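Local atomic coordinates of programmed cell death 6-interacting protein (Homo sapiens, PDB entry 5WA1), a protein that helps sort cargo into multivesicular bodies and takes part in cytokinesis and membrane repair, its Bro1 domain binding the CHMP4 subunits of ESCRT-III. Residues Gln29-Ser34 and Glu195-Ile200; Gln95-Glu100 and Val364-Ser369; Val144-Ala149 and Leu182-Thr187. One frame throughout, in Å; residues are numbered along the deposited sequence.

How the interactions relate
All three contacts lie within the single Bro1 domain, a mostly helical fold, and interaction 3 joins the other two. It pairs helices 137-157 and 164-191 antiparallel about 11 Å, centre to centre, from interaction 1 and about 12 Å from interaction 2, which are themselves 20 Å apart. Phe146 and Asn147 of interaction 3 touch Lys31 of interaction 1, and His183 meets Val364 of interaction 2. Along the chain, interaction 3 is nested inside the loops closed by both others, whose segments alternate. Extended chain near the start of the domain and a loop near its end thus pack at different places on the same helical pair, without meeting each other.

Interaction 1 (Gln29-Ser34 and Glu195-Ile200); sequences QLKKTS and EPTVDI
Lys31 and Asp199 reach for each other from opposite directions and meet in a buried salt bridge, NZ to OD2 at 2.5 Å. The lysine is the residue most covered here. Its chain runs out from the backbone and then bends at its last two torsions (chi3 60°, chi4 48°), which turns the ammonium in to the carboxylate. OD2 receives it through the syn lone pair, on the side of the other oxygen. That other oxygen, OD1, accepts the hydroxyl of Thr197, with OG1 at 2.6 Å and 25° out of the carboxylate plane, so both oxygens of Asp199 are gripped.

In the Bro1 fold this ties extended chain ahead of helix 39-49 to the turn leading into helix 202-226. Both charged groups are buried, and strand 114-117 and the loop after it give each a further polar partner: NZ also bonds the carbonyl of Lys117, and OD2 the amide of Ala119.

Ile200 packs its CG2 methyl against the aliphatic part of Lys31, the two side chains crossing at about a right angle. That methyl lies 3.9 Å from Lys31 CD, while Phe146 of helix 137-157 also packs on the lysine chain.

Interaction 2 (Gln95-Glu100 and Val364-Ser369); sequences QICSIE and VNVPIS
Val366 points its side chain at Cys97, and the two meet through one methyl and one sulfur: CG2 of Val366 lies 4.0 Å from SG of Cys97. In the Bro1 domain this is where the C-terminal tail that follows helix 319-340 comes back over the last turn of helix 83-97. The contact sits at the surface and is small; Val366 gives slightly more than half of the buried area yet stays exposed overall.

The first bonds of the two side chains oppose each other, while the sulfur turns off to one side, beside the backbone N of Cys97 (chi1 -63°), where CG2 meets it. CG2 of Val366 in turn stands beside its own backbone N, with CG1 anti to that N (chi1 177°). CG2 carries the contact with Cys97, covering the CB of Cys97 at 4.1 Å as well as the sulfur. CG1 lies farther off, over the join of Cys97 and Ser98. There the approach is loose, with the OG of Ser98 4.5 Å from CG1 of Val366. The serine hydroxyl itself makes a weak hydrogen bond back to the carbonyl of Asp94.

Directly after Val366 comes a cis peptide bond to Pro367. Beyond it the tail is held by polar contacts: the carboxylate of Asp94 on the helix accepts the backbone amides of Ile368 and Ser369, one on each oxygen. Cys97 also touches Lys141 of helix 137-157.

Where the helix ends, the chain turns away through Ile99, whose backbone N bonds the carbonyl O of Ile96 at 3.1 Å.

Interaction 3 (Val144-Ala149 and Leu182-Thr187); sequences VLFNCA and LHIKET
Ile184 pushes its CD1 methyl into the backbone of the facing helix, reaching the N of Phe146 at 3.4 Å and its CA at 3.6 Å. This is the tight part of the contact. CG1 of Ile184 stands beside its own backbone N (chi1 -58°), and with chi2 extended the chain carries CD1 straight across to the other helix. Leu145 slides past it in the opposite direction, its CD2 3.8 Å from Ile184 CG1, and Phe146 adds its CB at 3.9 Å from Ile184 CD1. The phenyl ring of Phe146 goes on to meet Phe181 edge-to-face and to reach helix 202-226, so this side lies deep in the core.

Toward His183 the packing gives way to a partly exposed edge. CD2 of Leu145 comes to the rim of the imidazole near its plane, 3.6 Å from ND1, an apolar neighbour for a nitrogen that has no polar partner in the model. Thr187, one turn on, lays its CG2 methyl 3.9 Å above one ring face, displaced toward the rim, and returns its hydroxyl to the carbonyl of His183. Tyr93 and Val364 also touch the histidine.

The helix segments run antiparallel at 157°, their axes 10.1 Å apart, the hairpin pairing of consecutive helices expected of a TPR-related, helical Bro1 domain.

Interaction 1 (Gln29-Ser34 and Glu195-Ile200)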
ATOM      1  N   GLN A  29       6.241  -8.014  -3.403  1.00 47.11           N
ATOM      2  CA  GLN A  29       6.625  -8.711  -4.624  1.00 53.63           C
ATOM      3  C   GLN A  29       5.392  -9.241  -5.351  1.00 49.22           C
ATOM      4  O   GLN A  29       4.388  -9.602  -4.731  1.00 45.13           O
ATOM      5  CB  GLN A  29       7.583  -9.861  -4.305  1.00 62.78           C
ATOM      6  CG  GLN A  29       8.922  -9.403  -3.742  1.00 78.77           C
ATOM      7  CD  GLN A  29       9.733  -8.595  -4.744  1.00 99.43           C
ATOM      8  OE1 GLN A  29       9.761  -7.362  -4.690  1.00107.10           O
ATOM      9  NE2 GLN A  29      10.405  -9.286  -5.657  1.00104.19           N
ATOM     10  N   LEU A  30       5.471  -9.278  -6.683  1.00 46.02           N
ATOM     11  CA  LEU A  30       4.362  -9.758  -7.489  1.00 52.87           C
ATOM     12  C   LEU A  30       4.307 -11.284  -7.464  1.00 55.06           C
ATOM     13  O   LEU A  30       5.325 -11.962  -7.310  1.00 50.66           O
ATOM     14  CB  LEU A  30       4.493  -9.264  -8.935  1.00 47.22           C
ATOM     15  CG  LEU A  30       3.962  -7.872  -9.317  1.00 48.81           C
ATOM     16  CD1 LEU A  30       4.675  -6.744  -8.585  1.00 54.67           C
ATOM     17  CD2 LEU A  30       4.063  -7.672 -10.819  1.00 57.06           C
ATOM     18  N   LYS A  31       3.097 -11.821  -7.614  1.00 48.01           N
ATOM     19  CA  LYS A  31       2.922 -13.262  -7.734  1.00 49.57           C
ATOM     20  C   LYS A  31       3.283 -13.717  -9.141  1.00 51.73           C
ATOM     21  O   LYS A  31       3.037 -13.009 -10.119  1.00 50.28           O
ATOM     22  CB  LYS A  31       1.481 -13.660  -7.408  1.00 48.64           C
ATOM     23  CG  LYS A  31       1.048 -13.305  -5.987  1.00 49.14           C
ATOM     24  CD  LYS A  31      -0.459 -13.464  -5.775  1.00 42.77           C
ATOM     25  CE  LYS A  31      -0.940 -14.890  -6.026  1.00 45.30           C
ATOM     26  NZ  LYS A  31      -0.116 -15.931  -5.344  1.00 56.23           N
ATOM     27  N   LYS A  32       3.880 -14.899  -9.237  1.00 54.15           N
ATOM     28  CA  LYS A  32       4.218 -15.496 -10.517  1.00 62.41           C
ATOM     29  C   LYS A  32       3.108 -16.448 -10.948  1.00 59.29           C
ATOM     30  O   LYS A  32       2.402 -17.030 -10.118  1.00 58.65           O
ATOM     31  CB  LYS A  32       5.551 -16.242 -10.423  1.00 64.91           C
ATOM     32  CG  LYS A  32       6.725 -15.370 -10.019  1.00 70.35           C
ATOM     33  CD  LYS A  32       7.956 -16.213  -9.746  1.00 83.75           C
ATOM     34  CE  LYS A  32       9.041 -15.409  -9.048  1.00 95.20           C
ATOM     35  NZ  LYS A  32      10.162 -16.289  -8.613  1.00107.14           N
ATOM     36  N   THR A  33       2.945 -16.594 -12.259  1.00 57.16           N
ATOM     37  CA  THR A  33       1.936 -17.500 -12.779  1.00 56.19           C
ATOM     38  C   THR A  33       2.494 -18.205 -14.003  1.00 60.53           C
ATOM     39  O   THR A  33       3.412 -17.708 -14.663  1.00 61.99           O
ATOM     40  CB  THR A  33       0.628 -16.764 -13.127  1.00 69.52           C
ATOM     41  OG1 THR A  33      -0.345 -17.702 -13.611  1.00 65.00           O
ATOM     42  CG2 THR A  33       0.871 -15.701 -14.183  1.00 64.35           C
ATOM     43  N   SER A  34       1.949 -19.379 -14.285  1.00 60.54           N
ATOM     44  CA  SER A  34       2.348 -20.117 -15.469  1.00 68.10           C
ATOM     45  C   SER A  34       1.585 -19.609 -16.686  1.00 70.20           C
ATOM     46  O   SER A  34       0.464 -19.105 -16.574  1.00 68.86           O
ATOM     47  CB  SER A  34       2.097 -21.607 -15.266  1.00 74.66           C
ATOM     48  OG  SER A  34       0.786 -21.810 -14.775  1.00 82.99           O
ATOM     49  N   GLU A 195      -9.680 -23.062  -0.334  1.00100.58           N
ATOM     50  CA  GLU A 195      -9.032 -22.055   0.494  1.00101.45           C
ATOM     51  C   GLU A 195      -7.784 -21.513  -0.206  1.00 86.69           C
ATOM     52  O   GLU A 195      -7.028 -22.274  -0.814  1.00 85.76           O
ATOM     53  CB  GLU A 195      -8.663 -22.632   1.855  1.00110.41           C
ATOM     54  CG  GLU A 195      -9.713 -22.376   2.924  1.00119.69           C
ATOM     55  CD  GLU A 195      -9.257 -22.809   4.300  1.00129.54           C
ATOM     56  OE1 GLU A 195      -8.322 -23.635   4.381  1.00134.89           O
ATOM     57  OE2 GLU A 195      -9.827 -22.322   5.301  1.00131.28           O
ATOM     58  N   PRO A 196      -7.542 -20.210  -0.125  1.00 75.97           N
ATOM     59  CA  PRO A 196      -6.462 -19.601  -0.905  1.00 73.22           C
ATOM     60  C   PRO A 196      -5.094 -19.882  -0.296  1.00 77.66           C
ATOM     61  O   PRO A 196      -4.962 -20.346   0.839  1.00 81.60           O
ATOM     62  CB  PRO A 196      -6.792 -18.107  -0.837  1.00 66.22           C
ATOM     63  CG  PRO A 196      -7.439 -17.953   0.512  1.00 73.72           C
ATOM     64  CD  PRO A 196      -8.246 -19.224   0.716  1.00 75.99           C
ATOM     65  N   THR A 197      -4.061 -19.579  -1.079  1.00 69.58           N
ATOM     66  CA  THR A 197      -2.730 -19.470  -0.507  1.00 68.79           C
ATOM     67  C   THR A 197      -2.727 -18.364   0.543  1.00 68.34           C
ATOM     68  O   THR A 197      -3.613 -17.503   0.579  1.00 63.00           O
ATOM     69  CB  THR A 197      -1.686 -19.200  -1.594  1.00 67.47           C
ATOM     70  OG1 THR A 197      -2.189 -18.229  -2.522  1.00 59.72           O
ATOM     71  CG2 THR A 197      -1.362 -20.488  -2.353  1.00 73.59           C
ATOM     72  N   VAL A 198      -1.731 -18.408   1.429  1.00 68.32           N
ATOM     73  CA  VAL A 198      -1.713 -17.466   2.545  1.00 58.55           C
ATOM     74  C   VAL A 198      -1.526 -16.032   2.052  1.00 52.97           C
ATOM     75  O   VAL A 198      -2.030 -15.087   2.672  1.00 57.72           O
ATOM     76  CB  VAL A 198      -0.630 -17.869   3.564  1.00 57.05           C
ATOM     77  CG1 VAL A 198      -0.574 -16.876   4.721  1.00 58.46           C
ATOM     78  CG2 VAL A 198      -0.901 -19.268   4.094  1.00 59.27           C
ATOM     79  N   ASP A 199      -0.846 -15.839   0.917  1.00 51.84           N
ATOM     80  CA  ASP A 199      -0.526 -14.481   0.484  1.00 49.29           C
ATOM     81  C   ASP A 199      -1.783 -13.680   0.142  1.00 54.40           C
ATOM     82  O   ASP A 199      -1.859 -12.481   0.437  1.00 54.24           O
ATOM     83  CB  ASP A 199       0.439 -14.514  -0.703  1.00 55.50           C
ATOM     84  CG  ASP A 199      -0.141 -15.221  -1.924  1.00 63.98           C
ATOM     85  OD1 ASP A 199      -1.170 -15.926  -1.794  1.00 65.17           O
ATOM     86  OD2 ASP A 199       0.455 -15.080  -3.017  1.00 55.67           O
ATOM     87  N   ILE A 200      -2.793 -14.320  -0.451  1.00 54.15           N
ATOM     88  CA  ILE A 200      -4.024 -13.618  -0.812  1.00 49.24           C
ATOM     89  C   ILE A 200      -5.136 -13.859   0.201  1.00 54.79           C
ATOM     90  O   ILE A 200      -6.267 -13.410  -0.006  1.00 60.23           O
ATOM     91  CB  ILE A 200      -4.488 -13.989  -2.236  1.00 48.50           C
ATOM     92  CG1 ILE A 200      -4.818 -15.476  -2.332  1.00 50.36           C
ATOM     93  CG2 ILE A 200      -3.429 -13.570  -3.248  1.00 52.58           C
ATOM     94  CD1 ILE A 200      -5.470 -15.876  -3.661  1.00 55.86           C
TER

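Interaction 2 (Gln95-Glu100 and Val364-Ser369)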
ATOM      1  N   GLN A  95     -10.466  -6.264 -18.094  1.00 69.34           N
ATOM      2  CA  GLN A  95     -10.976  -7.135 -19.145  1.00 70.88           C
ATOM      3  C   GLN A  95     -11.569  -8.410 -18.559  1.00 71.63           C
ATOM      4  O   GLN A  95     -12.656  -8.835 -18.966  1.00 83.90           O
ATOM      5  CB  GLN A  95      -9.866  -7.450 -20.147  1.00 67.18           C
ATOM      6  CG  GLN A  95     -10.373  -7.971 -21.486  1.00 81.65           C
ATOM      7  CD  GLN A  95     -11.369  -7.033 -22.137  1.00 81.96           C
ATOM      8  OE1 GLN A  95     -10.992  -6.093 -22.841  1.00 79.95           O
ATOM      9  NE2 GLN A  95     -12.654  -7.287 -21.906  1.00 82.19           N
ATOM     10  N   ILE A  96     -10.893  -9.010 -17.578  1.00 72.51           N
ATOM     11  CA  ILE A  96     -11.381 -10.246 -16.970  1.00 73.28           C
ATOM     12  C   ILE A  96     -12.699 -10.009 -16.236  1.00 74.19           C
ATOM     13  O   ILE A  96     -13.636 -10.813 -16.339  1.00 77.97           O
ATOM     14  CB  ILE A  96     -10.312 -10.836 -16.039  1.00 79.10           C
ATOM     15  CG1 ILE A  96      -9.035 -11.148 -16.826  1.00 81.83           C
ATOM     16  CG2 ILE A  96     -10.838 -12.078 -15.343  1.00 78.33           C
ATOM     17  CD1 ILE A  96      -9.204 -12.197 -17.896  1.00 89.79           C
ATOM     18  N   CYS A  97     -12.797  -8.913 -15.480  1.00 74.07           N
ATOM     19  CA  CYS A  97     -14.058  -8.614 -14.810  1.00 75.95           C
ATOM     20  C   CYS A  97     -15.195  -8.459 -15.817  1.00 87.91           C
ATOM     21  O   CYS A  97     -16.312  -8.932 -15.580  1.00 88.61           O
ATOM     22  CB  CYS A  97     -13.913  -7.360 -13.953  1.00 73.08           C
ATOM     23  SG  CYS A  97     -12.713  -7.556 -12.619  1.00 77.21           S
ATOM     24  N   SER A  98     -14.920  -7.834 -16.965  1.00 90.27           N
ATOM     25  CA  SER A  98     -15.933  -7.588 -17.987  1.00 96.49           C
ATOM     26  C   SER A  98     -16.325  -8.838 -18.764  1.00110.20           C
ATOM     27  O   SER A  98     -17.202  -8.756 -19.630  1.00118.44           O
ATOM     28  CB  SER A  98     -15.437  -6.522 -18.968  1.00 98.12           C
ATOM     29  OG  SER A  98     -15.427  -5.240 -18.376  1.00101.53           O
ATOM     30  N   ILE A  99     -15.712  -9.985 -18.476  1.00114.71           N
ATOM     31  CA  ILE A  99     -15.924 -11.190 -19.252  1.00115.88           C
ATOM     32  C   ILE A  99     -16.672 -12.266 -18.472  1.00118.01           C
ATOM     33  O   ILE A  99     -17.399 -13.060 -19.081  1.00116.44           O
ATOM     34  CB  ILE A  99     -14.568 -11.717 -19.766  1.00122.41           C
ATOM     35  CG1 ILE A  99     -14.133 -10.894 -20.977  1.00130.72           C
ATOM     36  CG2 ILE A  99     -14.610 -13.200 -20.101  1.00129.87           C
ATOM     37  CD1 ILE A  99     -12.714 -11.128 -21.387  1.00133.86           C
ATOM     38  N   GLU A 100     -16.543 -12.291 -17.144  1.00113.02           N
ATOM     39  CA  GLU A 100     -17.283 -13.239 -16.315  1.00122.78           C
ATOM     40  C   GLU A 100     -18.761 -13.350 -16.676  1.00129.32           C
ATOM     41  O   GLU A 100     -19.264 -14.480 -16.765  1.00130.87           O
ATOM     42  CB  GLU A 100     -17.101 -12.862 -14.837  1.00127.51           C
ATOM     43  CG  GLU A 100     -17.962 -13.669 -13.882  1.00135.38           C
ATOM     44  CD  GLU A 100     -17.755 -13.271 -12.435  1.00138.81           C
ATOM     45  OE1 GLU A 100     -16.949 -12.349 -12.179  1.00133.84           O
ATOM     46  OE2 GLU A 100     -18.400 -13.882 -11.556  1.00143.19           O
ATOM     47  N   VAL A 364     -12.056  -0.195  -5.629  1.00 65.74           N
ATOM     48  CA  VAL A 364     -11.836  -0.632  -6.998  1.00 61.96           C
ATOM     49  C   VAL A 364     -13.183  -0.599  -7.720  1.00 69.13           C
ATOM     50  O   VAL A 364     -14.152  -1.239  -7.300  1.00 71.12           O
ATOM     51  CB  VAL A 364     -11.150  -2.010  -7.060  1.00 63.87           C
ATOM     52  CG1 VAL A 364     -10.030  -2.081  -6.045  1.00 53.69           C
ATOM     53  CG2 VAL A 364     -12.105  -3.166  -6.879  1.00 78.68           C
ATOM     54  N   ASN A 365     -13.262   0.229  -8.757  1.00 67.14           N
ATOM     55  CA  ASN A 365     -14.480   0.399  -9.547  1.00 71.54           C
ATOM     56  C   ASN A 365     -14.069   0.248 -11.002  1.00 78.86           C
ATOM     57  O   ASN A 365     -13.531   1.187 -11.599  1.00 80.95           O
ATOM     58  CB  ASN A 365     -15.144   1.748  -9.293  1.00 78.74           C
ATOM     59  CG  ASN A 365     -15.647   1.892  -7.870  1.00 86.63           C
ATOM     60  OD1 ASN A 365     -16.350   1.020  -7.355  1.00 90.36           O
ATOM     61  ND2 ASN A 365     -15.282   2.998  -7.221  1.00 80.07           N
ATOM     62  N   VAL A 366     -14.286  -0.941 -11.545  1.00 72.22           N
ATOM     63  CA  VAL A 366     -14.036  -1.218 -12.950  1.00 82.52           C
ATOM     64  C   VAL A 366     -14.843  -0.245 -13.803  1.00 92.24           C
ATOM     65  O   VAL A 366     -16.057  -0.137 -13.633  1.00 88.68           O
ATOM     66  CB  VAL A 366     -14.377  -2.676 -13.277  1.00 79.60           C
ATOM     67  CG1 VAL A 366     -14.177  -2.959 -14.760  1.00 81.80           C
ATOM     68  CG2 VAL A 366     -13.533  -3.610 -12.422  1.00 73.06           C
ATOM     69  N   PRO A 367     -14.174   0.464 -14.728  1.00102.81           N
ATOM     70  CA  PRO A 367     -12.756   0.313 -15.084  1.00 99.64           C
ATOM     71  C   PRO A 367     -11.764   1.047 -14.175  1.00 85.71           C
ATOM     72  O   PRO A 367     -11.939   2.236 -13.887  1.00 87.12           O
ATOM     73  CB  PRO A 367     -12.703   0.894 -16.499  1.00102.50           C
ATOM     74  CG  PRO A 367     -13.741   1.967 -16.477  1.00104.43           C
ATOM     75  CD  PRO A 367     -14.848   1.454 -15.590  1.00104.48           C
ATOM     76  N   ILE A 368     -10.722   0.335 -13.728  1.00 77.08           N
ATOM     77  CA  ILE A 368      -9.638   0.988 -12.995  1.00 70.31           C
ATOM     78  C   ILE A 368      -8.486   1.392 -13.906  1.00 72.38           C
ATOM     79  O   ILE A 368      -7.600   2.143 -13.472  1.00 73.17           O
ATOM     80  CB  ILE A 368      -9.097   0.116 -11.837  1.00 67.64           C
ATOM     81  CG1 ILE A 368      -8.502  -1.208 -12.332  1.00 60.34           C
ATOM     82  CG2 ILE A 368     -10.185  -0.145 -10.804  1.00 67.91           C
ATOM     83  CD1 ILE A 368      -7.993  -2.102 -11.180  1.00 55.42           C
ATOM     84  N   SER A 369      -8.472   0.936 -15.157  1.00 70.70           N
ATOM     85  CA  SER A 369      -7.463   1.360 -16.119  1.00 73.63           C
ATOM     86  C   SER A 369      -7.971   2.544 -16.939  1.00 82.79           C
ATOM     87  O   SER A 369      -9.177   2.767 -17.076  1.00 84.32           O
ATOM     88  CB  SER A 369      -7.083   0.211 -17.057  1.00 67.41           C
ATOM     89  OG  SER A 369      -8.067   0.030 -18.060  1.00 75.30           O
TER

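Interaction 3 (Val144-Ala149 and Leu182-Thr187)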
ATOM      1  N   VAL A 144      -4.518 -11.322 -10.057  1.00 52.26           N
ATOM      2  CA  VAL A 144      -4.177 -10.176 -10.893  1.00 49.64           C
ATOM      3  C   VAL A 144      -4.319  -8.880 -10.103  1.00 50.19           C
ATOM      4  O   VAL A 144      -3.454  -7.998 -10.175  1.00 47.27           O
ATOM      5  CB  VAL A 144      -5.034 -10.177 -12.173  1.00 49.84           C
ATOM      6  CG1 VAL A 144      -4.979  -8.826 -12.860  1.00 51.48           C
ATOM      7  CG2 VAL A 144      -4.538 -11.247 -13.100  1.00 52.69           C
ATOM      8  N   LEU A 145      -5.395  -8.746  -9.324  1.00 46.31           N
ATOM      9  CA  LEU A 145      -5.544  -7.533  -8.525  1.00 50.90           C
ATOM     10  C   LEU A 145      -4.451  -7.430  -7.468  1.00 52.83           C
ATOM     11  O   LEU A 145      -4.018  -6.322  -7.132  1.00 44.84           O
ATOM     12  CB  LEU A 145      -6.926  -7.480  -7.869  1.00 48.68           C
ATOM     13  CG  LEU A 145      -7.199  -6.173  -7.108  1.00 53.39           C
ATOM     14  CD1 LEU A 145      -6.960  -4.969  -8.015  1.00 50.58           C
ATOM     15  CD2 LEU A 145      -8.612  -6.152  -6.516  1.00 49.45           C
ATOM     16  N   PHE A 146      -3.993  -8.569  -6.940  1.00 47.65           N
ATOM     17  CA  PHE A 146      -2.851  -8.568  -6.030  1.00 52.14           C
ATOM     18  C   PHE A 146      -1.627  -7.951  -6.690  1.00 49.13           C
ATOM     19  O   PHE A 146      -0.917  -7.147  -6.078  1.00 42.60           O
ATOM     20  CB  PHE A 146      -2.543 -10.001  -5.581  1.00 49.20           C
ATOM     21  CG  PHE A 146      -1.476 -10.092  -4.512  1.00 47.63           C
ATOM     22  CD1 PHE A 146      -0.129 -10.100  -4.851  1.00 41.24           C
ATOM     23  CD2 PHE A 146      -1.829 -10.179  -3.174  1.00 43.18           C
ATOM     24  CE1 PHE A 146       0.847 -10.174  -3.872  1.00 46.48           C
ATOM     25  CE2 PHE A 146      -0.858 -10.268  -2.184  1.00 44.03           C
ATOM     26  CZ  PHE A 146       0.480 -10.265  -2.533  1.00 42.24           C
ATOM     27  N   ASN A 147      -1.351  -8.338  -7.935  1.00 48.25           N
ATOM     28  CA  ASN A 147      -0.170  -7.818  -8.616  1.00 41.52           C
ATOM     29  C   ASN A 147      -0.338  -6.354  -8.991  1.00 42.38           C
ATOM     30  O   ASN A 147       0.654  -5.622  -9.026  1.00 49.85           O
ATOM     31  CB  ASN A 147       0.149  -8.674  -9.850  1.00 49.39           C
ATOM     32  CG  ASN A 147       0.859  -9.969  -9.484  1.00 51.63           C
ATOM     33  OD1 ASN A 147       0.905 -10.338  -8.313  1.00 49.40           O
ATOM     34  ND2 ASN A 147       1.415 -10.659 -10.476  1.00 51.61           N
ATOM     35  N   CYS A 148      -1.565  -5.907  -9.287  1.00 44.61           N
ATOM     36  CA  CYS A 148      -1.784  -4.473  -9.471  1.00 44.14           C
ATOM     37  C   CYS A 148      -1.378  -3.716  -8.214  1.00 41.92           C
ATOM     38  O   CYS A 148      -0.620  -2.739  -8.273  1.00 43.08           O
ATOM     39  CB  CYS A 148      -3.247  -4.180  -9.794  1.00 43.13           C
ATOM     40  SG  CYS A 148      -3.867  -4.886 -11.345  1.00 50.74           S
ATOM     41  N   ALA A 149      -1.881  -4.166  -7.063  1.00 41.97           N
ATOM     42  CA  ALA A 149      -1.544  -3.522  -5.794  1.00 44.79           C
ATOM     43  C   ALA A 149      -0.049  -3.608  -5.510  1.00 45.37           C
ATOM     44  O   ALA A 149       0.574  -2.618  -5.105  1.00 40.25           O
ATOM     45  CB  ALA A 149      -2.348  -4.169  -4.665  1.00 39.11           C
ATOM     46  N   LEU A 182      -7.503  -4.370   0.101  1.00 45.16           N
ATOM     47  CA  LEU A 182      -8.731  -4.450   0.890  1.00 43.62           C
ATOM     48  C   LEU A 182      -9.864  -5.071   0.087  1.00 52.35           C
ATOM     49  O   LEU A 182     -10.688  -5.818   0.637  1.00 55.70           O
ATOM     50  CB  LEU A 182      -9.128  -3.064   1.383  1.00 58.49           C
ATOM     51  CG  LEU A 182     -10.325  -3.066   2.322  1.00 66.68           C
ATOM     52  CD1 LEU A 182      -9.979  -3.845   3.581  1.00 65.40           C
ATOM     53  CD2 LEU A 182     -10.730  -1.647   2.652  1.00 70.90           C
ATOM     54  N   HIS A 183      -9.942  -4.765  -1.211  1.00 53.67           N
ATOM     55  CA  HIS A 183     -10.942  -5.419  -2.053  1.00 46.13           C
ATOM     56  C   HIS A 183     -10.716  -6.924  -2.102  1.00 57.76           C
ATOM     57  O   HIS A 183     -11.674  -7.704  -2.073  1.00 62.72           O
ATOM     58  CB  HIS A 183     -10.924  -4.827  -3.462  1.00 46.71           C
ATOM     59  CG  HIS A 183     -12.097  -5.238  -4.297  1.00 57.06           C
ATOM     60  ND1 HIS A 183     -11.985  -6.105  -5.363  1.00 61.35           N
ATOM     61  CD2 HIS A 183     -13.405  -4.899  -4.223  1.00 59.52           C
ATOM     62  CE1 HIS A 183     -13.175  -6.285  -5.907  1.00 53.67           C
ATOM     63  NE2 HIS A 183     -14.054  -5.565  -5.235  1.00 61.04           N
ATOM     64  N   ILE A 184      -9.453  -7.356  -2.171  1.00 50.97           N
ATOM     65  CA  ILE A 184      -9.176  -8.790  -2.152  1.00 50.63           C
ATOM     66  C   ILE A 184      -9.624  -9.394  -0.829  1.00 55.05           C
ATOM     67  O   ILE A 184     -10.212 -10.482  -0.794  1.00 59.65           O
ATOM     68  CB  ILE A 184      -7.687  -9.064  -2.418  1.00 47.64           C
ATOM     69  CG1 ILE A 184      -7.265  -8.475  -3.762  1.00 50.40           C
ATOM     70  CG2 ILE A 184      -7.407 -10.566  -2.401  1.00 46.20           C
ATOM     71  CD1 ILE A 184      -5.806  -8.645  -4.050  1.00 48.60           C
ATOM     72  N   LYS A 185      -9.354  -8.698   0.278  1.00 53.56           N
ATOM     73  CA  LYS A 185      -9.757  -9.199   1.591  1.00 54.61           C
ATOM     74  C   LYS A 185     -11.250  -9.506   1.634  1.00 63.83           C
ATOM     75  O   LYS A 185     -11.665 -10.552   2.152  1.00 64.25           O
ATOM     76  CB  LYS A 185      -9.387  -8.182   2.672  1.00 53.76           C
ATOM     77  CG  LYS A 185      -9.889  -8.553   4.062  1.00 63.96           C
ATOM     78  CD  LYS A 185      -9.482  -7.526   5.100  1.00 68.81           C
ATOM     79  CE  LYS A 185     -10.049  -7.887   6.463  1.00 74.94           C
ATOM     80  NZ  LYS A 185      -9.909  -6.778   7.432  1.00 73.31           N
ATOM     81  N   GLU A 186     -12.069  -8.623   1.065  1.00 61.51           N
ATOM     82  CA  GLU A 186     -13.514  -8.731   1.186  1.00 66.97           C
ATOM     83  C   GLU A 186     -14.146  -9.685   0.179  1.00 70.24           C
ATOM     84  O   GLU A 186     -15.319 -10.035   0.338  1.00 74.91           O
ATOM     85  CB  GLU A 186     -14.135  -7.339   1.048  1.00 63.15           C
ATOM     86  CG  GLU A 186     -13.679  -6.372   2.123  1.00 85.54           C
ATOM     87  CD  GLU A 186     -14.111  -4.944   1.850  1.00103.58           C
ATOM     88  OE1 GLU A 186     -14.149  -4.547   0.665  1.00107.11           O
ATOM     89  OE2 GLU A 186     -14.410  -4.217   2.824  1.00112.76           O
ATOM     90  N   THR A 187     -13.412 -10.128  -0.843  1.00 63.61           N
ATOM     91  CA  THR A 187     -14.014 -10.894  -1.925  1.00 70.20           C
ATOM     92  C   THR A 187     -13.341 -12.228  -2.208  1.00 66.76           C
ATOM     93  O   THR A 187     -13.948 -13.060  -2.889  1.00 75.64           O
ATOM     94  CB  THR A 187     -14.019 -10.073  -3.225  1.00 72.74           C
ATOM     95  OG1 THR A 187     -12.670  -9.787  -3.618  1.00 69.15           O
ATOM     96  CG2 THR A 187     -14.773  -8.762  -3.033  1.00 76.96           C
TER